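Local coordinates for protein putative Type I topoisomerase (Deinococcus radiodurans, PDB 3M4A) that binds DNA and, as a type IB topoisomerase, probably relaxes it by ATP-independent breakage, passage and rejoining of a single strand, at residues G100-L105 against E319-S324; D305-R310 against K329-S334. All coordinates share one frame; numbering follows the deposited sequence. Where two conformers were deposited one is given.

Interaction 1: residues G100-L105 against E319-S324; sequences GALPTL and EGLTRS
Glu-319 meets helix 91-113 through its backbone: its carbonyl O lies against the ring of Pro-103, 3.5 Å from Pro-103 CB and close to CG as well. One residue on, the two backbones come nearest, with 4.2 Å between Gly-320 CA and Pro-103 CA. Having no side chain, Gly-320 can sit with a positive phi of 90° directly against Pro-103 CB, where a CB would be too close both to that atom and to the preceding carbonyl O. The helix partner is kinked here, the backbone N of Pro-103 and of Thr-104 having no bond to the turn before, so that the linker into helix 323-337 passes helix 91-113 at its proline kink. Leu-321 makes the apolar part of the contact. Its CG stands anti to its carbonyl carbon (chi1 -60°), which helps bring the CD2 branch against Leu-102. CD2 of Leu-321 sits 3.8 Å from Leu-102 CB and 3.9 Å from Leu-102 CD1, the two leucine side chains crossing at about a right angle, and it approaches the proline ring more loosely at Pro-103 CD, 4.4 Å away. Leu-102 also packs on Trp-241 of helix 235-254, which ties this patch to a third helix. Thr-322, which does not touch 100-105, is the N-cap of helix 323-337; its N bonds to Glu-325 OE1, consistent with a capping box.

Interaction 2: residues D305-R310 against K329-S334; sequences DDYEPR and KRMLES
Tyr-307 lays one face of its ring on the backbone and side chain of Met-331, and with Arg-330 these two residues make up most of the contact. Met-331 CA is 3.8 Å from the Tyr-307 ring centroid and 14° off the ring normal, a CH-pi contact offset toward the rim. The Met-331 side chain runs on across the CD2 and CE2 side of the ring, where Met-331 CE is 3.8 Å from Tyr-307 CD2. The sulfur approaches obliquely, Met-331 SD lying 5.3 Å from the Tyr-307 ring centroid. Beyond, Ser-334 CB comes within 3.8 Å of Tyr-307 CE1. Replacing Tyr-307 by an alanine would remove the ring and is likely to open a gap beside Met-331 and Ser-334. Arg-330 holds the backbone of the same tyrosine: a bend at chi3 (60°) turns its guanidinium back over the loop, and Arg-330 NE gives a weak, bent hydrogen bond to Tyr-307 O, 3.0 Å long with an angle of 129°. That oxygen lies near the guanidinium plane, whereas Pro-309 CA covers one of its faces, 3.9 Å from Arg-330 NE. Arg-297 of helix 292-299 also flanks the tyrosine and the methionine. The oblique Met-331 sulfur beside the Tyr-307 ring makes this a Met-aromatic contact, which together with the CH-pi contact fastens the 305-310 loop to helix 323-337.

In the fold
Along the chain the segments alternate: 100-105, 305-310, 319-324, then 329-334. Both interactions rely on the C-terminal helix 323-337, interaction 1 at the linker leading into it and interaction 2 two turns further on, their centres 14 Å apart on the same side of the chain's centre. They are joined directly: Arg-323 NH2 forms a salt bridge with Glu-308 OE2 (3.1 Å), and Lys-329 packs against Leu-321 and Gly-100. The linker thus meets helix 91-113 of the catalytic core, and the helix touches it again through Lys-329, Leu-332 and Glu-333 while carrying the 305-310 loop. Interaction 1 comes within about 7 Å of the bound DNA, interaction 2 about 15 Å, both measured from nearest atoms.

Interaction 1: residues G100-L105 against E319-S324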
loop_
_atom_site.group_PDB
_atom_site.type_symbol
_atom_site.label_atom_id
_atom_site.label_comp_id
_atom_site.label_asym_id
_atom_site.label_seq_id
_atom_site.Cartn_x
_atom_site.Cartn_y
_atom_site.Cartn_z
ATOM N N GLY A 100 -2.156 -3.201 10.544
ATOM C CA GLY A 100 -3.457 -3.649 11.048
ATOM C C GLY A 100 -4.618 -3.517 10.070
ATOM O O GLY A 100 -5.618 -4.242 10.214
ATOM N N ALA A 101 -4.498 -2.603 9.103
ATOM C CA ALA A 101 -5.521 -2.351 8.075
ATOM C C ALA A 101 -5.309 -3.201 6.817
ATOM O O ALA A 101 -6.195 -3.307 5.983
ATOM C CB ALA A 101 -5.551 -0.876 7.685
ATOM N N LEU A 102 -4.135 -3.800 6.669
ATOM C CA LEU A 102 -3.837 -4.520 5.427
ATOM C C LEU A 102 -4.647 -5.814 5.268
ATOM O O LEU A 102 -5.029 -6.141 4.163
ATOM C CB LEU A 102 -2.334 -4.813 5.305
ATOM C CG LEU A 102 -1.416 -3.629 4.947
ATOM C CD1 LEU A 102 0.062 -4.043 5.082
ATOM C CD2 LEU A 102 -1.724 -3.112 3.552
ATOM N N PRO A 103 -4.879 -6.577 6.357
ATOM C CA PRO A 103 -5.738 -7.766 6.172
ATOM C C PRO A 103 -7.140 -7.441 5.653
ATOM O O PRO A 103 -7.664 -8.154 4.791
ATOM C CB PRO A 103 -5.801 -8.369 7.575
ATOM C CG PRO A 103 -4.564 -7.871 8.249
ATOM C CD PRO A 103 -4.371 -6.487 7.741
ATOM N N THR A 104 -7.736 -6.371 6.172
ATOM C CA THR A 104 -9.026 -5.900 5.673
ATOM C C THR A 104 -8.956 -5.456 4.214
ATOM O O THR A 104 -9.874 -5.727 3.423
ATOM C CB THR A 104 -9.588 -4.795 6.563
ATOM O OG1 THR A 104 -9.870 -5.352 7.846
ATOM C CG2 THR A 104 -10.870 -4.221 5.971
ATOM N N LEU A 105 -7.877 -4.756 3.862
ATOM C CA LEU A 105 -7.626 -4.384 2.469
ATOM C C LEU A 105 -7.642 -5.609 1.569
ATOM O O LEU A 105 -8.236 -5.572 0.502
ATOM C CB LEU A 105 -6.276 -3.685 2.309
ATOM C CG LEU A 105 -5.790 -3.375 0.896
ATOM C CD1 LEU A 105 -6.754 -2.436 0.215
ATOM C CD2 LEU A 105 -4.354 -2.812 0.947
ATOM N N GLU A 319 -2.670 -13.172 9.731
ATOM C CA GLU A 319 -3.370 -13.567 8.496
ATOM C C GLU A 319 -3.642 -12.328 7.642
ATOM O O GLU A 319 -4.051 -11.294 8.158
ATOM C CB GLU A 319 -4.700 -14.278 8.805
ATOM C CG GLU A 319 -5.419 -14.817 7.552
ATOM C CD GLU A 319 -6.885 -15.191 7.780
ATOM O OE1 GLU A 319 -7.346 -15.238 8.951
ATOM O OE2 GLU A 319 -7.588 -15.431 6.761
ATOM N N GLY A 320 -3.417 -12.445 6.335
ATOM C CA GLY A 320 -3.592 -11.308 5.429
ATOM C C GLY A 320 -2.334 -10.472 5.239
ATOM O O GLY A 320 -2.351 -9.485 4.487
ATOM N N LEU A 321 -1.263 -10.853 5.940
ATOM C CA LEU A 321 0.086 -10.307 5.753
ATOM C C LEU A 321 0.983 -11.390 5.202
ATOM O O LEU A 321 0.812 -12.583 5.488
ATOM C CB LEU A 321 0.670 -9.806 7.088
ATOM C CG LEU A 321 -0.105 -8.699 7.802
ATOM C CD1 LEU A 321 0.555 -8.327 9.149
ATOM C CD2 LEU A 321 -0.207 -7.478 6.933
ATOM N N THR A 322 1.971 -11.007 4.404
ATOM C CA THR A 322 2.962 -11.981 3.981
ATOM C C THR A 322 3.821 -12.354 5.200
ATOM O O THR A 322 3.769 -11.669 6.236
ATOM C CB THR A 322 3.863 -11.440 2.869
ATOM O OG1 THR A 322 4.679 -10.394 3.394
ATOM C CG2 THR A 322 3.031 -10.911 1.693
ATOM N N ARG A 323 4.614 -13.419 5.078
ATOM C CA ARG A 323 5.493 -13.849 6.166
ATOM C C ARG A 323 6.390 -12.694 6.624
ATOM O O ARG A 323 6.452 -12.383 7.825
ATOM C CB ARG A 323 6.337 -15.041 5.724
ATOM C CG ARG A 323 7.205 -15.659 6.798
ATOM C CD ARG A 323 7.922 -16.892 6.257
ATOM N NE ARG A 323 9.094 -17.270 7.048
ATOM C CZ ARG A 323 9.830 -18.360 6.823
ATOM N NH1 ARG A 323 9.517 -19.204 5.838
ATOM N NH2 ARG A 323 10.883 -18.617 7.589
ATOM N N SER A 324 7.025 -12.011 5.674
ATOM C CA SER A 324 7.910 -10.904 6.036
ATOM C C SER A 324 7.133 -9.710 6.598
ATOM O O SER A 324 7.629 -9.024 7.486
ATOM C CB SER A 324 8.769 -10.476 4.837
ATOM O OG SER A 324 7.938 -10.127 3.751
#

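Interaction 2: residues D305-R310 against K329-S334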
loop_
_atom_site.group_PDB
_atom_site.type_symbol
_atom_site.label_atom_id
_atom_site.label_comp_id
_atom_site.label_asym_id
_atom_site.label_seq_id
_atom_site.Cartn_x
_atom_site.Cartn_y
_atom_site.Cartn_z
ATOM N N ASP A 305 13.800 -12.303 10.970
ATOM C CA ASP A 305 13.824 -13.698 11.450
ATOM C C ASP A 305 13.562 -13.816 12.958
ATOM O O ASP A 305 12.985 -14.798 13.423
ATOM C CB ASP A 305 15.192 -14.356 11.218
ATOM C CG ASP A 305 15.779 -14.112 9.833
ATOM O OD1 ASP A 305 15.119 -13.509 8.966
ATOM O OD2 ASP A 305 16.947 -14.537 9.631
ATOM N N ASP A 306 14.026 -12.831 13.720
ATOM C CA ASP A 306 13.909 -12.843 15.182
ATOM C C ASP A 306 12.518 -12.480 15.695
ATOM O O ASP A 306 12.232 -12.616 16.902
ATOM C CB ASP A 306 14.947 -11.894 15.789
ATOM C CG ASP A 306 16.366 -12.305 15.464
ATOM O OD1 ASP A 306 16.782 -13.409 15.890
ATOM O OD2 ASP A 306 17.075 -11.542 14.784
ATOM N N TYR A 307 11.646 -12.012 14.802
ATOM C CA TYR A 307 10.301 -11.575 15.174
ATOM C C TYR A 307 9.194 -12.436 14.567
ATOM O O TYR A 307 8.051 -11.990 14.438
ATOM C CB TYR A 307 10.103 -10.103 14.811
ATOM C CG TYR A 307 10.967 -9.210 15.661
ATOM C CD1 TYR A 307 10.559 -8.832 16.940
ATOM C CD2 TYR A 307 12.198 -8.771 15.208
ATOM C CE1 TYR A 307 11.350 -8.038 17.735
ATOM C CE2 TYR A 307 13.011 -7.964 16.014
ATOM C CZ TYR A 307 12.581 -7.614 17.269
ATOM O OH TYR A 307 13.374 -6.810 18.059
ATOM N N GLU A 308 9.541 -13.664 14.216
ATOM C CA GLU A 308 8.561 -14.640 13.737
ATOM C C GLU A 308 7.586 -14.982 14.860
ATOM O O GLU A 308 7.957 -14.960 16.036
ATOM C CB GLU A 308 9.246 -15.926 13.292
ATOM C CG GLU A 308 10.015 -15.833 11.993
ATOM C CD GLU A 308 10.597 -17.167 11.603
ATOM O OE1 GLU A 308 11.262 -17.794 12.453
ATOM O OE2 GLU A 308 10.377 -17.599 10.454
ATOM N N PRO A 309 6.333 -15.295 14.516
ATOM C CA PRO A 309 5.390 -15.651 15.585
ATOM C C PRO A 309 5.846 -16.901 16.331
ATOM O O PRO A 309 6.501 -17.751 15.743
ATOM C CB PRO A 309 4.073 -15.863 14.836
ATOM C CG PRO A 309 4.474 -16.155 13.406
ATOM C CD PRO A 309 5.709 -15.353 13.178
ATOM N N ARG A 310 5.515 -16.984 17.626
ATOM C CA ARG A 310 5.990 -18.057 18.507
ATOM C C ARG A 310 4.869 -18.975 19.018
ATOM O O ARG A 310 5.155 -19.986 19.668
ATOM C CB ARG A 310 6.692 -17.449 19.717
ATOM C CG ARG A 310 7.894 -16.587 19.409
ATOM C CD ARG A 310 8.413 -15.933 20.686
ATOM N NE ARG A 310 9.754 -15.374 20.504
ATOM C CZ ARG A 310 10.873 -15.831 21.076
ATOM N NH1 ARG A 310 10.860 -16.858 21.926
ATOM N NH2 ARG A 310 12.026 -15.221 20.812
ATOM N N LYS A 329 5.630 -6.295 11.254
ATOM C CA LYS A 329 4.655 -5.802 12.200
ATOM C C LYS A 329 5.109 -6.056 13.627
ATOM O O LYS A 329 5.054 -5.164 14.454
ATOM C CB LYS A 329 3.299 -6.452 11.997
ATOM C CG LYS A 329 2.215 -5.725 12.777
ATOM C CD LYS A 329 0.865 -6.346 12.644
ATOM C CE LYS A 329 -0.163 -5.446 13.321
ATOM N NZ LYS A 329 -1.487 -6.098 13.483
ATOM N N ARG A 330 5.552 -7.279 13.884
ATOM C CA ARG A 330 6.013 -7.663 15.219
ATOM C C ARG A 330 7.280 -6.905 15.613
ATOM O O ARG A 330 7.413 -6.489 16.773
ATOM C CB ARG A 330 6.206 -9.167 15.292
ATOM C CG ARG A 330 4.885 -9.906 15.296
ATOM C CD ARG A 330 5.070 -11.404 15.290
ATOM N NE ARG A 330 5.817 -11.857 16.453
ATOM C CZ ARG A 330 5.308 -12.030 17.665
ATOM N NH1 ARG A 330 4.020 -11.805 17.912
ATOM N NH2 ARG A 330 6.102 -12.428 18.647
ATOM N N MET A 331 8.189 -6.692 14.657
ATOM C CA MET A 331 9.375 -5.860 14.937
ATOM C C MET A 331 8.988 -4.437 15.327
ATOM O O MET A 331 9.529 -3.884 16.301
ATOM C CB MET A 331 10.339 -5.844 13.749
ATOM C CG MET A 331 11.588 -5.028 13.991
ATOM S SD MET A 331 12.632 -4.889 12.525
ATOM C CE MET A 331 13.528 -6.422 12.588
ATOM N N LEU A 332 8.076 -3.822 14.580
ATOM C CA LEU A 332 7.634 -2.469 14.911
ATOM C C LEU A 332 6.943 -2.438 16.270
ATOM O O LEU A 332 7.127 -1.494 17.045
ATOM C CB LEU A 332 6.708 -1.903 13.847
ATOM C CG LEU A 332 7.362 -1.669 12.483
ATOM C CD1 LEU A 332 6.279 -1.274 11.469
ATOM C CD2 LEU A 332 8.473 -0.603 12.543
ATOM N N GLU A 333 6.159 -3.472 16.554
ATOM C CA GLU A 333 5.490 -3.579 17.856
ATOM C C GLU A 333 6.483 -3.639 19.039
ATOM O O GLU A 333 6.139 -3.223 20.153
ATOM C CB GLU A 333 4.504 -4.759 17.866
ATOM C CG GLU A 333 3.250 -4.456 17.036
ATOM C CD GLU A 333 2.267 -5.616 16.934
ATOM O OE1 GLU A 333 2.691 -6.798 16.990
ATOM O OE2 GLU A 333 1.055 -5.325 16.773
ATOM N N SER A 334 7.707 -4.106 18.808
ATOM C CA SER A 334 8.697 -4.149 19.887
ATOM C C SER A 334 9.087 -2.752 20.390
ATOM O O SER A 334 9.573 -2.622 21.514
ATOM C CB SER A 334 9.946 -4.925 19.466
ATOM O OG SER A 334 10.717 -4.215 18.521
#